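Local coordinates for protein importin subunit beta-1 (Saccharomyces cerevisiae, PDB 5OWU) that carries proteins into the nucleus by associating with importin alpha, which binds the classical nuclear localization signal of the cargo, at residues I461-H466 against N472-I477; A507-I510 against N515-A518; S519-L524 against Q570-N575. All coordinates share one frame; numbering follows the deposited sequence. Where two conformers were deposited one is given.

Contact 1. Residues I461-H466 against N472-I477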
loop_
_atom_site.group_PDB
_atom_site.type_symbol
_atom_site.label_atom_id
_atom_site.label_comp_id
_atom_site.label_asym_id
_atom_site.label_seq_id
_atom_site.Cartn_x
_atom_site.Cartn_y
_atom_site.Cartn_z
ATOM N N ILE A 461 -9.302 -20.017 -27.316
ATOM C CA ILE A 461 -8.174 -20.904 -27.579
ATOM C C ILE A 461 -7.132 -20.777 -26.474
ATOM O O ILE A 461 -6.561 -21.776 -26.019
ATOM C CB ILE A 461 -7.564 -20.604 -28.964
ATOM C CG1 ILE A 461 -8.588 -20.839 -30.083
ATOM C CG2 ILE A 461 -6.306 -21.436 -29.200
ATOM C CD1 ILE A 461 -9.222 -22.216 -30.094
ATOM N N GLY A 462 -6.861 -19.548 -26.029
ATOM C CA GLY A 462 -5.813 -19.345 -25.043
ATOM C C GLY A 462 -6.135 -19.944 -23.688
ATOM O O GLY A 462 -5.231 -20.367 -22.963
ATOM N N LEU A 463 -7.414 -19.973 -23.316
ATOM C CA LEU A 463 -7.808 -20.626 -22.070
ATOM C C LEU A 463 -7.485 -22.114 -22.076
ATOM O O LEU A 463 -7.356 -22.712 -21.003
ATOM C CB LEU A 463 -9.302 -20.424 -21.825
ATOM C CG LEU A 463 -9.728 -19.019 -21.377
ATOM C CD1 LEU A 463 -11.231 -18.921 -21.405
ATOM C CD2 LEU A 463 -9.213 -18.705 -19.994
ATOM N N GLN A 464 -7.374 -22.724 -23.255
ATOM C CA GLN A 464 -7.022 -24.130 -23.389
ATOM C C GLN A 464 -5.538 -24.339 -23.619
ATOM O O GLN A 464 -5.115 -25.479 -23.824
ATOM C CB GLN A 464 -7.802 -24.761 -24.544
ATOM C CG GLN A 464 -9.305 -24.793 -24.331
ATOM C CD GLN A 464 -10.043 -25.281 -25.561
ATOM O OE1 GLN A 464 -9.586 -25.089 -26.687
ATOM N NE2 GLN A 464 -11.184 -25.920 -25.353
ATOM N N ASP A 465 -4.751 -23.266 -23.600
ATOM C CA ASP A 465 -3.329 -23.315 -23.884
ATOM C C ASP A 465 -2.563 -23.538 -22.582
ATOM O O ASP A 465 -3.132 -23.914 -21.552
ATOM C CB ASP A 465 -2.911 -22.019 -24.590
ATOM C CG ASP A 465 -1.693 -22.188 -25.482
ATOM O OD1 ASP A 465 -0.835 -23.047 -25.199
ATOM O OD2 ASP A 465 -1.594 -21.438 -26.470
ATOM N N HIS A 466 -1.258 -23.306 -22.622
ATOM C CA HIS A 466 -0.431 -23.368 -21.430
ATOM C C HIS A 466 -1.034 -22.489 -20.335
ATOM O O HIS A 466 -1.548 -21.400 -20.632
ATOM C CB HIS A 466 0.985 -22.899 -21.768
ATOM C CG HIS A 466 1.977 -23.093 -20.665
ATOM N ND1 HIS A 466 2.051 -22.261 -19.569
ATOM C CD2 HIS A 466 2.949 -24.021 -20.499
ATOM C CE1 HIS A 466 3.023 -22.670 -18.772
ATOM N NE2 HIS A 466 3.584 -23.736 -19.316
ATOM N N ASN A 472 -3.641 -15.072 -18.421
ATOM C CA ASN A 472 -3.774 -13.766 -19.048
ATOM C C ASN A 472 -5.054 -13.670 -19.865
ATOM O O ASN A 472 -5.640 -12.584 -19.964
ATOM C CB ASN A 472 -2.529 -13.476 -19.883
ATOM C CG ASN A 472 -1.353 -13.065 -19.017
ATOM O OD1 ASN A 472 -1.524 -12.783 -17.827
ATOM N ND2 ASN A 472 -0.163 -13.022 -19.601
ATOM N N CYS A 473 -5.530 -14.787 -20.417
ATOM C CA CYS A 473 -6.797 -14.758 -21.141
ATOM C C CYS A 473 -7.977 -14.526 -20.202
ATOM O O CYS A 473 -8.937 -13.841 -20.574
ATOM C CB CYS A 473 -6.977 -16.050 -21.932
ATOM S SG CYS A 473 -5.908 -16.104 -23.365
ATOM N N SER A 474 -7.937 -15.086 -18.989
ATOM C CA SER A 474 -8.995 -14.801 -18.022
ATOM C C SER A 474 -8.995 -13.325 -17.635
ATOM O O SER A 474 -10.057 -12.689 -17.568
ATOM C CB SER A 474 -8.842 -15.687 -16.778
ATOM O OG SER A 474 -9.356 -16.988 -17.024
ATOM N N TRP A 475 -7.811 -12.768 -17.346
ATOM C CA TRP A 475 -7.696 -11.338 -17.041
ATOM C C TRP A 475 -8.238 -10.493 -18.186
ATOM O O TRP A 475 -8.938 -9.487 -17.976
ATOM C CB TRP A 475 -6.223 -10.994 -16.768
ATOM C CG TRP A 475 -5.898 -9.525 -16.544
ATOM C CD1 TRP A 475 -6.118 -8.801 -15.406
ATOM C CD2 TRP A 475 -5.256 -8.627 -17.469
ATOM N NE1 TRP A 475 -5.674 -7.509 -15.568
ATOM C CE2 TRP A 475 -5.138 -7.376 -16.823
ATOM C CE3 TRP A 475 -4.774 -8.759 -18.777
ATOM C CZ2 TRP A 475 -4.561 -6.261 -17.442
ATOM C CZ3 TRP A 475 -4.200 -7.643 -19.399
ATOM C CH2 TRP A 475 -4.102 -6.415 -18.725
ATOM N N THR A 476 -7.916 -10.891 -19.419
ATOM C CA THR A 476 -8.368 -10.168 -20.599
ATOM C C THR A 476 -9.880 -10.233 -20.738
ATOM O O THR A 476 -10.520 -9.239 -21.097
ATOM C CB THR A 476 -7.675 -10.743 -21.835
ATOM O OG1 THR A 476 -6.288 -10.383 -21.795
ATOM C CG2 THR A 476 -8.306 -10.242 -23.141
ATOM N N ILE A 477 -10.471 -11.394 -20.453
ATOM C CA ILE A 477 -11.925 -11.516 -20.514
ATOM C C ILE A 477 -12.573 -10.605 -19.481
ATOM O O ILE A 477 -13.555 -9.907 -19.771
ATOM C CB ILE A 477 -12.344 -12.987 -20.332
ATOM C CG1 ILE A 477 -11.957 -13.791 -21.579
ATOM C CG2 ILE A 477 -13.836 -13.100 -20.070
ATOM C CD1 ILE A 477 -12.034 -15.288 -21.399
#

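Contact 2. Residues A507-I510 against N515-A518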
loop_
_atom_site.group_PDB
_atom_site.type_symbol
_atom_site.label_atom_id
_atom_site.label_comp_id
_atom_site.label_asym_id
_atom_site.label_seq_id
_atom_site.Cartn_x
_atom_site.Cartn_y
_atom_site.Cartn_z
ATOM N N ALA A 507 -11.782 -23.421 -15.316
ATOM C CA ALA A 507 -12.014 -23.641 -13.898
ATOM C C ALA A 507 -11.999 -25.122 -13.564
ATOM O O ALA A 507 -11.705 -25.484 -12.422
ATOM C CB ALA A 507 -13.337 -23.007 -13.481
ATOM N N ASN A 508 -12.273 -25.979 -14.546
ATOM C CA ASN A 508 -12.243 -27.421 -14.370
ATOM C C ASN A 508 -10.851 -28.010 -14.556
ATOM O O ASN A 508 -10.719 -29.235 -14.640
ATOM C CB ASN A 508 -13.215 -28.093 -15.344
ATOM C CG ASN A 508 -14.586 -28.278 -14.762
ATOM O OD1 ASN A 508 -14.739 -28.558 -13.573
ATOM N ND2 ASN A 508 -15.605 -28.123 -15.600
ATOM N N ARG A 509 -9.816 -27.180 -14.632
ATOM C CA ARG A 509 -8.464 -27.711 -14.691
ATOM C C ARG A 509 -8.183 -28.575 -13.464
ATOM O O ARG A 509 -8.739 -28.363 -12.382
ATOM C CB ARG A 509 -7.439 -26.577 -14.781
ATOM C CG ARG A 509 -7.303 -25.965 -16.180
ATOM C CD ARG A 509 -6.254 -24.853 -16.200
ATOM N NE ARG A 509 -4.960 -25.340 -15.728
ATOM C CZ ARG A 509 -3.983 -25.795 -16.509
ATOM N NH1 ARG A 509 -4.123 -25.813 -17.832
ATOM N NH2 ARG A 509 -2.853 -26.228 -15.960
ATOM N N ILE A 510 -7.309 -29.568 -13.646
ATOM C CA ILE A 510 -6.960 -30.475 -12.561
ATOM C C ILE A 510 -6.050 -29.787 -11.555
ATOM O O ILE A 510 -6.062 -30.124 -10.364
ATOM C CB ILE A 510 -6.329 -31.757 -13.137
ATOM C CG1 ILE A 510 -7.436 -32.698 -13.623
ATOM C CG2 ILE A 510 -5.455 -32.465 -12.092
ATOM C CD1 ILE A 510 -6.940 -33.870 -14.458
ATOM N N ASN A 515 -1.631 -20.145 -11.713
ATOM C CA ASN A 515 -2.860 -19.480 -11.294
ATOM C C ASN A 515 -3.943 -19.510 -12.366
ATOM O O ASN A 515 -4.912 -18.748 -12.284
ATOM C CB ASN A 515 -2.581 -18.038 -10.865
ATOM C CG ASN A 515 -3.436 -17.613 -9.697
ATOM O OD1 ASN A 515 -3.544 -18.335 -8.704
ATOM N ND2 ASN A 515 -4.063 -16.445 -9.807
ATOM N N ALA A 516 -3.836 -20.419 -13.344
ATOM C CA ALA A 516 -4.817 -20.442 -14.427
ATOM C C ALA A 516 -6.217 -20.819 -13.943
ATOM O O ALA A 516 -7.208 -20.311 -14.474
ATOM C CB ALA A 516 -4.357 -21.400 -15.525
ATOM N N ARG A 517 -6.331 -21.701 -12.951
ATOM C CA ARG A 517 -7.659 -22.114 -12.507
ATOM C C ARG A 517 -8.318 -21.033 -11.651
ATOM O O ARG A 517 -9.467 -20.642 -11.900
ATOM C CB ARG A 517 -7.557 -23.441 -11.747
ATOM C CG ARG A 517 -8.889 -23.998 -11.268
ATOM C CD ARG A 517 -8.717 -25.412 -10.720
ATOM N NE ARG A 517 -7.906 -25.452 -9.505
ATOM C CZ ARG A 517 -7.388 -26.563 -8.985
ATOM N NH1 ARG A 517 -7.580 -27.729 -9.580
ATOM N NH2 ARG A 517 -6.673 -26.513 -7.866
ATOM N N ALA A 518 -7.594 -20.515 -10.656
ATOM C CA ALA A 518 -8.124 -19.430 -9.834
ATOM C C ALA A 518 -8.516 -18.224 -10.680
ATOM O O ALA A 518 -9.584 -17.627 -10.472
ATOM C CB ALA A 518 -7.091 -19.025 -8.779
#

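Contact 3. Residues S519-L524 against Q570-N575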
loop_
_atom_site.group_PDB
_atom_site.type_symbol
_atom_site.label_atom_id
_atom_site.label_comp_id
_atom_site.label_asym_id
_atom_site.label_seq_id
_atom_site.Cartn_x
_atom_site.Cartn_y
_atom_site.Cartn_z
ATOM N N SER A 519 -7.668 -17.853 -11.645
ATOM C CA SER A 519 -7.998 -16.739 -12.526
ATOM C C SER A 519 -9.308 -16.995 -13.251
ATOM O O SER A 519 -10.150 -16.091 -13.371
ATOM C CB SER A 519 -6.859 -16.504 -13.520
ATOM O OG SER A 519 -5.689 -16.105 -12.825
ATOM N N ALA A 520 -9.525 -18.235 -13.705
ATOM C CA ALA A 520 -10.785 -18.534 -14.376
ATOM C C ALA A 520 -11.951 -18.325 -13.424
ATOM O O ALA A 520 -12.963 -17.712 -13.789
ATOM C CB ALA A 520 -10.778 -19.962 -14.916
ATOM N N PHE A 521 -11.807 -18.783 -12.175
ATOM C CA PHE A 521 -12.883 -18.563 -11.217
ATOM C C PHE A 521 -13.114 -17.073 -11.020
ATOM O O PHE A 521 -14.267 -16.615 -10.974
ATOM C CB PHE A 521 -12.568 -19.254 -9.892
ATOM C CG PHE A 521 -12.954 -20.713 -9.868
ATOM C CD1 PHE A 521 -14.281 -21.084 -9.716
ATOM C CD2 PHE A 521 -11.996 -21.704 -9.990
ATOM C CE1 PHE A 521 -14.647 -22.419 -9.685
ATOM C CE2 PHE A 521 -12.357 -23.038 -9.964
ATOM C CZ PHE A 521 -13.692 -23.394 -9.810
ATOM N N SER A 522 -12.034 -16.288 -10.964
ATOM C CA SER A 522 -12.211 -14.850 -10.818
ATOM C C SER A 522 -13.018 -14.291 -11.982
ATOM O O SER A 522 -13.938 -13.490 -11.775
ATOM C CB SER A 522 -10.859 -14.148 -10.711
ATOM O OG SER A 522 -11.045 -12.764 -10.483
ATOM N N ALA A 523 -12.719 -14.735 -13.210
ATOM C CA ALA A 523 -13.460 -14.211 -14.350
ATOM C C ALA A 523 -14.918 -14.624 -14.267
ATOM O O ALA A 523 -15.808 -13.823 -14.590
ATOM C CB ALA A 523 -12.831 -14.677 -15.664
ATOM N N LEU A 524 -15.188 -15.831 -13.757
ATOM C CA LEU A 524 -16.577 -16.235 -13.593
ATOM C C LEU A 524 -17.305 -15.277 -12.666
ATOM O O LEU A 524 -18.465 -14.924 -12.909
ATOM C CB LEU A 524 -16.664 -17.671 -13.070
ATOM C CG LEU A 524 -16.355 -18.776 -14.085
ATOM C CD1 LEU A 524 -16.451 -20.122 -13.398
ATOM C CD2 LEU A 524 -17.286 -18.722 -15.283
ATOM N N GLN A 570 -7.635 -26.462 -0.809
ATOM C CA GLN A 570 -8.232 -25.372 -0.041
ATOM C C GLN A 570 -8.424 -24.125 -0.904
ATOM O O GLN A 570 -9.484 -23.488 -0.863
ATOM C CB GLN A 570 -7.366 -25.064 1.181
ATOM C CG GLN A 570 -7.629 -26.013 2.347
ATOM C CD GLN A 570 -6.397 -26.287 3.198
ATOM O OE1 GLN A 570 -5.352 -25.658 3.022
ATOM N NE2 GLN A 570 -6.519 -27.225 4.133
ATOM N N GLU A 571 -7.404 -23.758 -1.688
ATOM C CA GLU A 571 -7.533 -22.604 -2.583
ATOM C C GLU A 571 -8.648 -22.817 -3.599
ATOM O O GLU A 571 -9.404 -21.888 -3.901
ATOM C CB GLU A 571 -6.203 -22.336 -3.291
ATOM C CG GLU A 571 -6.256 -21.318 -4.448
ATOM C CD GLU A 571 -6.505 -19.891 -3.979
ATOM O OE1 GLU A 571 -6.560 -19.667 -2.751
ATOM O OE2 GLU A 571 -6.647 -18.993 -4.843
ATOM N N LEU A 572 -8.775 -24.038 -4.132
ATOM C CA LEU A 572 -9.854 -24.326 -5.076
ATOM C C LEU A 572 -11.221 -24.168 -4.420
ATOM O O LEU A 572 -12.145 -23.596 -5.014
ATOM C CB LEU A 572 -9.695 -25.735 -5.645
ATOM C CG LEU A 572 -10.873 -26.264 -6.463
ATOM C CD1 LEU A 572 -11.177 -25.339 -7.659
ATOM C CD2 LEU A 572 -10.587 -27.672 -6.938
ATOM N N GLN A 573 -11.379 -24.677 -3.198
ATOM C CA GLN A 573 -12.662 -24.530 -2.519
ATOM C C GLN A 573 -12.958 -23.064 -2.224
ATOM O O GLN A 573 -14.112 -22.631 -2.295
ATOM C CB GLN A 573 -12.678 -25.353 -1.233
ATOM C CG GLN A 573 -12.615 -26.845 -1.487
ATOM C CD GLN A 573 -12.742 -27.647 -0.217
ATOM O OE1 GLN A 573 -12.014 -27.421 0.745
ATOM N NE2 GLN A 573 -13.673 -28.590 -0.205
ATOM N N SER A 574 -11.926 -22.290 -1.886
ATOM C CA SER A 574 -12.091 -20.849 -1.714
ATOM C C SER A 574 -12.572 -20.187 -3.009
ATOM O O SER A 574 -13.530 -19.405 -2.998
ATOM C CB SER A 574 -10.768 -20.247 -1.233
ATOM O OG SER A 574 -10.801 -18.830 -1.214
ATOM N N ASN A 575 -11.923 -20.497 -4.138
ATOM C CA ASN A 575 -12.365 -19.960 -5.428
ATOM C C ASN A 575 -13.830 -20.279 -5.678
ATOM O O ASN A 575 -14.627 -19.402 -6.066
ATOM C CB ASN A 575 -11.515 -20.531 -6.572
ATOM C CG ASN A 575 -10.026 -20.246 -6.422
ATOM O OD1 ASN A 575 -9.198 -20.963 -6.988
ATOM N ND2 ASN A 575 -9.677 -19.214 -5.662
#

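Contact 1. Residues I461-H466 against N472-I477
HEAT repeat 11 folds as a helical hairpin, and its two helices, 452-463 and 467-484, meet beside their turn through Gly462, Leu463, Cys473, Ser474 and Ile477. All five residues are buried. Cys473 points toward the first helix, and its SG lies 3.7 Å from Gly462 CA. The glycine has no side chain, which lets the sulfur settle close to the main chain. Leu463 uses its two methyl branches separately. Leu463 CD2 lies 4.0 Å from Cys473 CB and 3.4 Å from Ser474 OG. Leu463 CD1 meets Ile477 CD1 tip to tip at 3.7 Å. The leucine thus spans about one turn of the second helix. With CG beside the backbone N (chi1 -74°), its branches extend to that helix although its CB does not face it directly. Leu503 of helix 496-507 covers Leu463, Ser474 and Ile477 from the next repeat.

Polar groups also meet at the turn. His466 N donates to Asp465 OD1 at a short 2.6 Å, on the anti side and tilted 24° out of the carboxylate plane. The other oxygen, OD2, makes a salt bridge with Lys428. His466 is the N-cap of helix 467-484, and its ND1 accepts from Lys468 N. Two antiparallel helices packed through apolar side chains next to a short turn form the helical hairpin of a HEAT repeat.

Contact 2. Residues A507-I510 against N515-A518
The guanidinium group of Arg517 meets two loop carbonyls, Arg509 O and Ile510 O, at its edge. NH1 does the work. Arg517 NH1 donates to Arg509 O at 3.1 Å, with an N-H...O angle of 160°. The acceptor lies almost in the guanidinium plane. Relative to the carbonyl, however, the donor sits 40° above the C=O plane and not on a lone pair. The second bond, from Arg517 NH1 to Ile510 O, is 2.9 Å long but strongly bent, and is weak. The other flat group, the guanidinium of Arg509, has Ala516 CB at an oblique angle, 4.0 Å from Arg509 NE.

The chain of Arg517 also packs on the helix end and the loop. Its CG runs anti to the backbone N, and a bend at chi3 (66°) turns the head toward the carbonyls. On the way Arg517 CG passes 3.4 Å from Ala507 O, and Arg517 CD passes 3.4 Å from Arg509 O. One side chain thus reaches three carbonyl oxygens, that of Ala507 at the end of helix 496-507 and those of Arg509 and Ile510 in the loop. The like charges stay apart: Arg509 NE and Arg517 NE are 6.9 Å from each other. Arg509 has its own counter-charge, a salt bridge from NH2 to Asp511.

The contact fastens the connection between the two helices of HEAT repeat 12. Ala516 and Arg509 pack on Pro467 of helix 467-484. Arg517 lies against Leu572 of helix 563-586, and Ala507 against Phe545 of helix 536-553.

Contact 3. Residues S519-L524 against Q570-N575
Apolar packing carries the contact, and Phe521 meets both partners, Leu572 and Asn575. Phe521 CE2 lies 3.5 Å from Leu572 CD1, and Phe521 CZ lies 3.8 Å from the same Leu572 CD1. The leucine side chain leaves its helix with chi1 at 170°, and the turn at chi2 then sets CD1 at the far end of the ring. The near end is met by the aliphatic part of Asn575. Asn575 CB is 3.6 Å from Phe521 CG, and the two side chains cross at about a right angle. Ring and amide planes are 36° apart. CB comes closer than the amide: Asn575 OD1 is 4.2 Å from Phe521 CD2.

The polar part of Asn575 is used within its own helix. Asn575 ND2 donates to Glu571 OE2 at 3.1 Å, nearly straight (163°). The oxygen lies close to the amide plane, while ND2 comes from above the carboxylate plane. This bond spans one helical turn and should limit rotation of the amide.

Ala507 also touches the ring, which lies at the junction of helix 516-530 of HEAT repeat 12 with helix 563-586 of HEAT repeat 13, the side-by-side packing of successive repeats that builds a HEAT solenoid.

In the fold
Following the chain, contact 1 closes first, at the short turn between helices 452-463 and 467-484. Contact 2 comes next and closes the longer loop between helices 496-507 and 516-530. Contact 3 starts on helix 516-530, just after contact 2, and spans 45 residues, including helix 536-553, to reach helix 563-586. Each closes before the next opens; none nests in or crosses another. Contacts 1 and 2 each tie together one repeat, HEAT 11 and HEAT 12, whereas contact 3 joins HEAT 12 to HEAT 13. They also touch in space. Ser474 of contact 1 packs on Ala520 of contact 3, and Ala518 of contact 2 on Asn575 of contact 3.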